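Local coordinates for protein class D beta-lactamase (Fusobacterium nucleatum subsp. polymorphum, PDB 4IED) that probably hydrolyses beta-lactam antibiotics to substituted beta-amino acids, as class D beta-lactamases do, and so is linked to antibiotic resistance, at residues 32-37 with 160-165; 152-157 with 223-228. All coordinates share one frame; numbering follows the deposited sequence.

How the contacts relate
The two contacts fasten one helix, 154-165, to the antiparallel sheet at the heart of the beta-lactamase fold. Contact 2 joins the start of that helix to strand 221-229 in the buried interior, and contact 1 joins its later part to the neighbouring strand 29-35 near the surface; their centres are about 11 Å apart. The strands are paired through probable hydrogen bonds from Tyr34 N to Ser223 O (2.8 Å) and Val32 N to Ala225 O (2.9 Å). Along the chain the segments alternate, in the order 32-37, 152-157, 160-165, 223-228, so the helix from mid-chain lies over strands contributed by both ends of the sequence.

Contact 1: 32-37 with 160-165; sequences VVYDLK and LLNLLS
Tyr34 and Leu36 reach toward Asn162 of helix 154-165 where the end of strand 29-35, an inner strand of the antiparallel sheet of the serine beta-lactamase fold, meets the helix near the surface. Tyr34 comes first. Its CG stands anti to the backbone N (chi1 177°), which carries the ring out so that the CD2-CE2 edge meets the amide: CE2 lies 3.6 Å from Asn162 CG, and CD2 is 4.1 Å from Asn162 CB. Ring and amide planes are 72° apart, so they do not stack. The ring suits this partly exposed place: its carbon edge packs on Asn162, whose short side chain fits beside it, and the ring touches Val158, one turn earlier on the same helix, while OH is hydrogen-bonded to Asp39 OD1. Asp35 points the other way; with Asn38, its hydrogen-bond partner, it forms a magnesium site seen in this protein, though no ion is bound there in this chain. The turn then brings Leu36 N over the outer part of one Tyr34 face. Just past the strand, a leucine can lay a methyl, CD1, against the Asn162 amide, the side chains crossing at about a right angle. On the helix, Ser165 OG donates to Asn162 O at 2.8 Å, from above the carbonyl plane.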
ATOM      1  N   VAL A  32     -10.221   0.705   7.855  1.00  6.36           N
ATOM      2  CA  VAL A  32     -11.341   0.935   6.962  1.00  6.50           C
ATOM      3  C   VAL A  32     -11.428  -0.179   5.979  1.00  6.36           C
ATOM      4  O   VAL A  32     -10.448  -0.533   5.385  1.00  6.06           O
ATOM      5  CB  VAL A  32     -11.116   2.266   6.189  1.00  6.56           C
ATOM      6  CG1 VAL A  32     -12.281   2.578   5.300  1.00  6.86           C
ATOM      7  CG2 VAL A  32     -10.901   3.379   7.191  1.00  6.81           C
ATOM      8  N   VAL A  33     -12.653  -0.661   5.804  1.00  6.64           N
ATOM      9  CA  VAL A  33     -12.969  -1.609   4.753  1.00  6.62           C
ATOM     10  C   VAL A  33     -14.144  -1.044   3.946  1.00  6.90           C
ATOM     11  O   VAL A  33     -15.161  -0.710   4.512  1.00  7.27           O
ATOM     12  CB  VAL A  33     -13.294  -3.004   5.262  1.00  6.78           C
ATOM     13  CG1 VAL A  33     -13.779  -3.918   4.095  1.00  6.87           C
ATOM     14  CG2 VAL A  33     -12.126  -3.599   6.055  1.00  6.58           C
ATOM     15  N   TYR A  34     -13.990  -0.991   2.611  1.00  6.78           N
ATOM     16  CA  TYR A  34     -15.061  -0.583   1.666  1.00  7.10           C
ATOM     17  C   TYR A  34     -15.568  -1.845   1.005  1.00  7.26           C
ATOM     18  O   TYR A  34     -14.776  -2.592   0.386  1.00  7.01           O
ATOM     19  CB  TYR A  34     -14.610   0.419   0.639  1.00  6.97           C
ATOM     20  CG  TYR A  34     -15.679   0.796  -0.397  1.00  7.36           C
ATOM     21  CD1 TYR A  34     -16.798   1.501  -0.014  1.00  7.80           C
ATOM     22  CD2 TYR A  34     -15.587   0.369  -1.732  1.00  7.36           C
ATOM     23  CE1 TYR A  34     -17.796   1.806  -0.939  1.00  8.35           C
ATOM     24  CE2 TYR A  34     -16.536   0.690  -2.653  1.00  7.93           C
ATOM     25  CZ  TYR A  34     -17.603   1.445  -2.276  1.00  8.42           C
ATOM     26  OH  TYR A  34     -18.621   1.756  -3.149  1.00  9.53           O
ATOM     27  N   ASP A  35     -16.873  -2.070   1.151  1.00  7.73           N
ATOM     28  CA  ASP A  35     -17.599  -3.171   0.496  1.00  8.04           C
ATOM     29  C   ASP A  35     -18.277  -2.648  -0.746  1.00  8.32           C
ATOM     30  O   ASP A  35     -19.224  -1.879  -0.624  1.00  8.70           O
ATOM     31  CB  ASP A  35     -18.593  -3.690   1.559  1.00  8.45           C
ATOM     32  CG  ASP A  35     -19.553  -4.783   1.066  1.00  8.91           C
ATOM     33  OD1 ASP A  35     -19.859  -4.838  -0.190  1.00  9.07           O
ATOM     34  OD2 ASP A  35     -20.130  -5.477   1.931  1.00  9.21           O
ATOM     35  N   LEU A  36     -17.733  -3.032  -1.883  1.00  8.17           N
ATOM     36  CA  LEU A  36     -18.189  -2.479  -3.189  1.00  8.43           C
ATOM     37  C   LEU A  36     -19.669  -2.835  -3.428  1.00  9.17           C
ATOM     38  O   LEU A  36     -20.491  -1.994  -3.827  1.00  9.72           O
ATOM     39  CB  LEU A  36     -17.338  -2.999  -4.335  1.00  8.21           C
ATOM     40  CG  LEU A  36     -17.817  -2.576  -5.722  1.00  8.56           C
ATOM     41  CD1 LEU A  36     -17.788  -1.084  -5.945  1.00  8.57           C
ATOM     42  CD2 LEU A  36     -16.960  -3.283  -6.734  1.00  8.37           C
ATOM     43  N   LYS A  37     -20.019  -4.110  -3.287  1.00  9.54           N
ATOM     44  CA  LYS A  37     -21.362  -4.593  -3.655  1.00 10.59           C
ATOM     45  C   LYS A  37     -22.475  -3.827  -2.898  1.00 11.07           C
ATOM     46  O   LYS A  37     -23.551  -3.462  -3.390  1.00 11.94           O
ATOM     47  CB  LYS A  37     -21.451  -6.093  -3.449  1.00 11.14           C
ATOM     48  CG  LYS A  37     -22.679  -6.766  -3.902  1.00 12.38           C
ATOM     49  CD  LYS A  37     -22.649  -8.263  -3.544  1.00 12.81           C
ATOM     50  CE  LYS A  37     -23.889  -8.921  -3.881  1.00 13.80           C
ATOM     51  NZ  LYS A  37     -23.929 -10.352  -3.495  1.00 13.94           N
ATOM     52  N   LEU A 160      -8.591   4.887  -3.463  1.00  5.70           N
ATOM     53  CA  LEU A 160      -7.720   4.599  -4.559  1.00  5.72           C
ATOM     54  C   LEU A 160      -7.700   3.117  -4.923  1.00  5.34           C
ATOM     55  O   LEU A 160      -7.685   2.707  -6.105  1.00  5.44           O
ATOM     56  CB  LEU A 160      -6.299   5.044  -4.336  1.00  5.72           C
ATOM     57  CG  LEU A 160      -5.971   6.497  -4.489  1.00  6.44           C
ATOM     58  CD1 LEU A 160      -4.606   6.784  -3.851  1.00  6.82           C
ATOM     59  CD2 LEU A 160      -6.036   6.926  -5.915  1.00  6.80           C
ATOM     60  N   LEU A 161      -7.710   2.274  -3.906  1.00  5.28           N
ATOM     61  CA  LEU A 161      -7.575   0.819  -4.102  1.00  5.36           C
ATOM     62  C   LEU A 161      -8.882   0.270  -4.675  1.00  5.73           C
ATOM     63  O   LEU A 161      -8.843  -0.634  -5.487  1.00  5.88           O
ATOM     64  CB  LEU A 161      -7.215   0.157  -2.781  1.00  5.31           C
ATOM     65  CG  LEU A 161      -5.786   0.439  -2.394  1.00  5.01           C
ATOM     66  CD1 LEU A 161      -5.566   0.137  -0.901  1.00  5.04           C
ATOM     67  CD2 LEU A 161      -4.690  -0.288  -3.213  1.00  4.94           C
ATOM     68  N   ASN A 162     -10.016   0.801  -4.241  1.00  5.95           N
ATOM     69  CA  ASN A 162     -11.297   0.428  -4.840  1.00  6.39           C
ATOM     70  C   ASN A 162     -11.277   0.669  -6.351  1.00  6.50           C
ATOM     71  O   ASN A 162     -11.710  -0.163  -7.169  1.00  6.80           O
ATOM     72  CB  ASN A 162     -12.443   1.157  -4.163  1.00  6.66           C
ATOM     73  CG  ASN A 162     -13.759   0.843  -4.885  1.00  7.26           C
ATOM     74  OD1 ASN A 162     -14.191  -0.283  -4.970  1.00  8.18           O
ATOM     75  ND2 ASN A 162     -14.315   1.832  -5.379  1.00  7.53           N
ATOM     76  N   LEU A 163     -10.759   1.793  -6.745  1.00  6.31           N
ATOM     77  CA  LEU A 163     -10.636   2.117  -8.192  1.00  6.46           C
ATOM     78  C   LEU A 163      -9.584   1.217  -8.924  1.00  6.34           C
ATOM     79  O   LEU A 163      -9.831   0.699 -10.024  1.00  6.65           O
ATOM     80  CB  LEU A 163     -10.341   3.587  -8.406  1.00  6.40           C
ATOM     81  CG  LEU A 163     -11.429   4.525  -7.938  1.00  6.77           C
ATOM     82  CD1 LEU A 163     -10.884   5.981  -7.906  1.00  6.77           C
ATOM     83  CD2 LEU A 163     -12.685   4.363  -8.727  1.00  7.47           C
ATOM     84  N   LEU A 164      -8.409   1.103  -8.340  1.00  5.96           N
ATOM     85  CA  LEU A 164      -7.366   0.262  -8.924  1.00  5.89           C
ATOM     86  C   LEU A 164      -7.867  -1.169  -9.172  1.00  6.20           C
ATOM     87  O   LEU A 164      -7.629  -1.752 -10.222  1.00  6.42           O
ATOM     88  CB  LEU A 164      -6.128   0.187  -7.980  1.00  5.51           C
ATOM     89  CG  LEU A 164      -4.963  -0.679  -8.493  1.00  5.50           C
ATOM     90  CD1 LEU A 164      -4.446  -0.306  -9.908  1.00  5.63           C
ATOM     91  CD2 LEU A 164      -3.815  -0.695  -7.501  1.00  5.21           C
ATOM     92  N   SER A 165      -8.566  -1.735  -8.199  1.00  6.27           N
ATOM     93  CA  SER A 165      -9.004  -3.154  -8.218  1.00  6.61           C
ATOM     94  C   SER A 165      -9.977  -3.402  -9.412  1.00  7.30           C
ATOM     95  O   SER A 165     -10.117  -4.482  -9.863  1.00  7.78           O
ATOM     96  CB  SER A 165      -9.718  -3.517  -6.918  1.00  6.72           C
ATOM     97  OG  SER A 165     -10.960  -2.873  -6.815  1.00  7.23           O
TER

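Contact 2: 152-157 with 223-228; sequences ISAMEQ and SFAINL
Ala154 and Ala225 face each other where the first turn of helix 154-165 lies on strand 221-229, part of the central sheet in this alpha/beta fold of the penicillin-recognising enzymes. Their CB atoms are 3.9 Å apart and Ala225 CB also rests 3.6 Å from Ala154 O; with only methyl groups between them, the backbones approach to 5.2 Å from CA to CA. Gln157 CB adds a further apolar touch to Ala225, while its OE1 is hydrogen-bonded to Ser58 OG. Asn227, two residues beyond Ala225, has its CB directed toward the helix. At chi1 69° its CG lies between the backbone N and the carbonyl carbon, and there the amide divides its work. OD1 accepts from Arg48 NE, whereas ND2 passes 4.1 Å from Ala154 CB and donates to a water 3.0 Å away. The same water accepts from Ala154 N, so an asparagine suits this buried place: its N-H links the strand to a first-turn amide that has no preceding helical turn to bond to. Next to it, Ser153 and Glu156 form a capping box. Ser153 OG accepts from Glu156 N, and Ser153 N returns a bond to Glu156 OE1 at 3.0 Å, on its anti side and 29° out of the carboxylate plane.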
ATOM      1  N   ILE A 152      -1.024  10.523   3.313  1.00  5.04           N
ATOM      2  CA  ILE A 152      -2.289   9.965   2.864  1.00  5.00           C
ATOM      3  C   ILE A 152      -3.019   9.283   3.964  1.00  5.13           C
ATOM      4  O   ILE A 152      -2.383   8.738   4.887  1.00  5.16           O
ATOM      5  CB  ILE A 152      -2.076   9.047   1.617  1.00  4.75           C
ATOM      6  CG1 ILE A 152      -3.389   8.706   0.944  1.00  4.79           C
ATOM      7  CG2 ILE A 152      -1.301   7.820   2.011  1.00  4.62           C
ATOM      8  CD1 ILE A 152      -3.287   7.966  -0.431  1.00  4.64           C
ATOM      9  N   SER A 153      -4.363   9.364   3.974  1.00  5.30           N
ATOM     10  CA  SER A 153      -5.143   8.721   5.004  1.00  5.51           C
ATOM     11  C   SER A 153      -5.595   7.323   4.640  1.00  5.41           C
ATOM     12  O   SER A 153      -5.559   6.954   3.491  1.00  5.21           O
ATOM     13  CB  SER A 153      -6.343   9.592   5.395  1.00  5.88           C
ATOM     14  OG  SER A 153      -7.309   9.533   4.325  1.00  5.89           O
ATOM     15  N   ALA A 154      -6.014   6.558   5.653  1.00  5.63           N
ATOM     16  CA  ALA A 154      -6.540   5.203   5.392  1.00  5.64           C
ATOM     17  C   ALA A 154      -7.734   5.330   4.436  1.00  5.71           C
ATOM     18  O   ALA A 154      -7.869   4.528   3.553  1.00  5.61           O
ATOM     19  CB  ALA A 154      -6.899   4.476   6.723  1.00  5.99           C
ATOM     20  N   MET A 155      -8.599   6.315   4.666  1.00  5.97           N
ATOM     21  CA  MET A 155      -9.805   6.474   3.826  1.00  6.50           C
ATOM     22  C   MET A 155      -9.368   6.774   2.375  1.00  6.00           C
ATOM     23  O   MET A 155      -9.964   6.235   1.418  1.00  6.20           O
ATOM     24  CB  MET A 155     -10.709   7.623   4.328  1.00  7.51           C
ATOM     25  CG  MET A 155     -12.090   7.573   3.781  1.00  8.84           C
ATOM     26  SD  MET A 155     -13.070   6.273   4.523  1.00 11.31           S
ATOM     27  CE  MET A 155     -13.325   6.773   6.113  1.00 11.85           C
ATOM     28  N   GLU A 156      -8.370   7.598   2.154  1.00  5.68           N
ATOM     29  CA  GLU A 156      -7.887   7.946   0.865  1.00  5.47           C
ATOM     30  C   GLU A 156      -7.292   6.740   0.209  1.00  5.21           C
ATOM     31  O   GLU A 156      -7.478   6.564  -1.019  1.00  5.20           O
ATOM     32  CB  GLU A 156      -6.848   9.111   1.041  1.00  5.47           C
ATOM     33  CG  GLU A 156      -7.501  10.470   1.195  1.00  6.23           C
ATOM     34  CD  GLU A 156      -6.562  11.545   1.569  1.00  6.52           C
ATOM     35  OE1 GLU A 156      -5.435  11.381   2.046  1.00  6.26           O
ATOM     36  OE2 GLU A 156      -7.072  12.733   1.420  1.00  9.05           O
ATOM     37  N   GLN A 157      -6.519   5.937   0.924  1.00  5.07           N
ATOM     38  CA  GLN A 157      -5.919   4.709   0.350  1.00  4.90           C
ATOM     39  C   GLN A 157      -7.064   3.806  -0.142  1.00  5.09           C
ATOM     40  O   GLN A 157      -6.989   3.263  -1.271  1.00  5.05           O
ATOM     41  CB  GLN A 157      -5.108   3.964   1.357  1.00  4.85           C
ATOM     42  CG  GLN A 157      -3.850   4.691   1.846  1.00  4.72           C
ATOM     43  CD  GLN A 157      -2.559   4.088   1.412  1.00  4.56           C
ATOM     44  OE1 GLN A 157      -1.493   4.152   2.202  1.00  4.56           O
ATOM     45  NE2 GLN A 157      -2.499   3.532   0.281  1.00  4.48           N
ATOM     46  N   SER A 223     -12.054  -3.383  -0.335  1.00  5.77           N
ATOM     47  CA  SER A 223     -10.795  -2.648  -0.338  1.00  5.49           C
ATOM     48  C   SER A 223     -10.527  -2.218   1.110  1.00  5.45           C
ATOM     49  O   SER A 223     -11.450  -1.905   1.865  1.00  5.66           O
ATOM     50  CB  SER A 223     -10.912  -1.412  -1.177  1.00  5.54           C
ATOM     51  OG  SER A 223     -11.012  -1.813  -2.566  1.00  5.62           O
ATOM     52  N   PHE A 224      -9.279  -2.255   1.519  1.00  5.23           N
ATOM     53  CA  PHE A 224      -8.983  -2.038   2.952  1.00  5.25           C
ATOM     54  C   PHE A 224      -7.666  -1.312   3.120  1.00  5.08           C
ATOM     55  O   PHE A 224      -6.754  -1.269   2.330  1.00  4.91           O
ATOM     56  CB  PHE A 224      -8.907  -3.355   3.715  1.00  5.30           C
ATOM     57  CG  PHE A 224      -7.720  -4.225   3.323  1.00  5.11           C
ATOM     58  CD1 PHE A 224      -6.454  -4.058   3.938  1.00  4.99           C
ATOM     59  CD2 PHE A 224      -7.883  -5.232   2.388  1.00  5.12           C
ATOM     60  CE1 PHE A 224      -5.393  -4.831   3.582  1.00  4.89           C
ATOM     61  CE2 PHE A 224      -6.795  -6.015   2.041  1.00  5.01           C
ATOM     62  CZ  PHE A 224      -5.562  -5.790   2.625  1.00  4.89           C
ATOM     63  N   ALA A 225      -7.643  -0.621   4.287  1.00  5.19           N
ATOM     64  CA  ALA A 225      -6.425  -0.014   4.915  1.00  5.13           C
ATOM     65  C   ALA A 225      -6.453  -0.015   6.421  1.00  5.33           C
ATOM     66  O   ALA A 225      -7.453   0.426   7.000  1.00  5.56           O
ATOM     67  CB  ALA A 225      -6.263   1.414   4.425  1.00  5.16           C
ATOM     68  N   ILE A 226      -5.346  -0.510   6.967  1.00  5.27           N
ATOM     69  CA  ILE A 226      -5.116  -0.428   8.421  1.00  5.50           C
ATOM     70  C   ILE A 226      -3.824   0.323   8.589  1.00  5.48           C
ATOM     71  O   ILE A 226      -2.865   0.205   7.838  1.00  5.29           O
ATOM     72  CB  ILE A 226      -5.055  -1.822   9.063  1.00  5.57           C
ATOM     73  CG1 ILE A 226      -5.056  -1.741  10.632  1.00  5.91           C
ATOM     74  CG2 ILE A 226      -3.870  -2.656   8.612  1.00  5.39           C
ATOM     75  CD1 ILE A 226      -5.333  -3.101  11.215  1.00  6.06           C
ATOM     76  N   ASN A 227      -3.821   1.167   9.618  1.00  5.75           N
ATOM     77  CA  ASN A 227      -2.518   1.650  10.181  1.00  5.86           C
ATOM     78  C   ASN A 227      -2.581   1.649  11.683  1.00  6.23           C
ATOM     79  O   ASN A 227      -3.609   1.740  12.316  1.00  6.45           O
ATOM     80  CB  ASN A 227      -2.066   2.991   9.550  1.00  5.84           C
ATOM     81  CG  ASN A 227      -2.933   4.180   9.927  1.00  6.10           C
ATOM     82  OD1 ASN A 227      -3.063   4.556  11.059  1.00  6.43           O
ATOM     83  ND2 ASN A 227      -3.453   4.869   8.896  1.00  6.01           N
ATOM     84  N   LEU A 228      -1.416   1.427  12.255  1.00  6.39           N
ATOM     85  CA  LEU A 228      -1.286   1.199  13.723  1.00  7.12           C
ATOM     86  C   LEU A 228      -0.016   1.853  14.175  1.00  7.14           C
ATOM     87  O   LEU A 228       0.952   1.911  13.461  1.00  6.91           O
ATOM     88  CB  LEU A 228      -1.062  -0.351  13.967  1.00  7.72           C
ATOM     89  CG  LEU A 228      -2.062  -1.364  13.386  1.00  8.04           C
ATOM     90  CD1 LEU A 228      -1.572  -2.827  13.415  1.00  8.40           C
ATOM     91  CD2 LEU A 228      -3.334  -1.102  14.242  1.00  8.72           C
TER
HETATM   92  O   HOH W   1      -5.252   7.163   8.370  1.00  4.69           O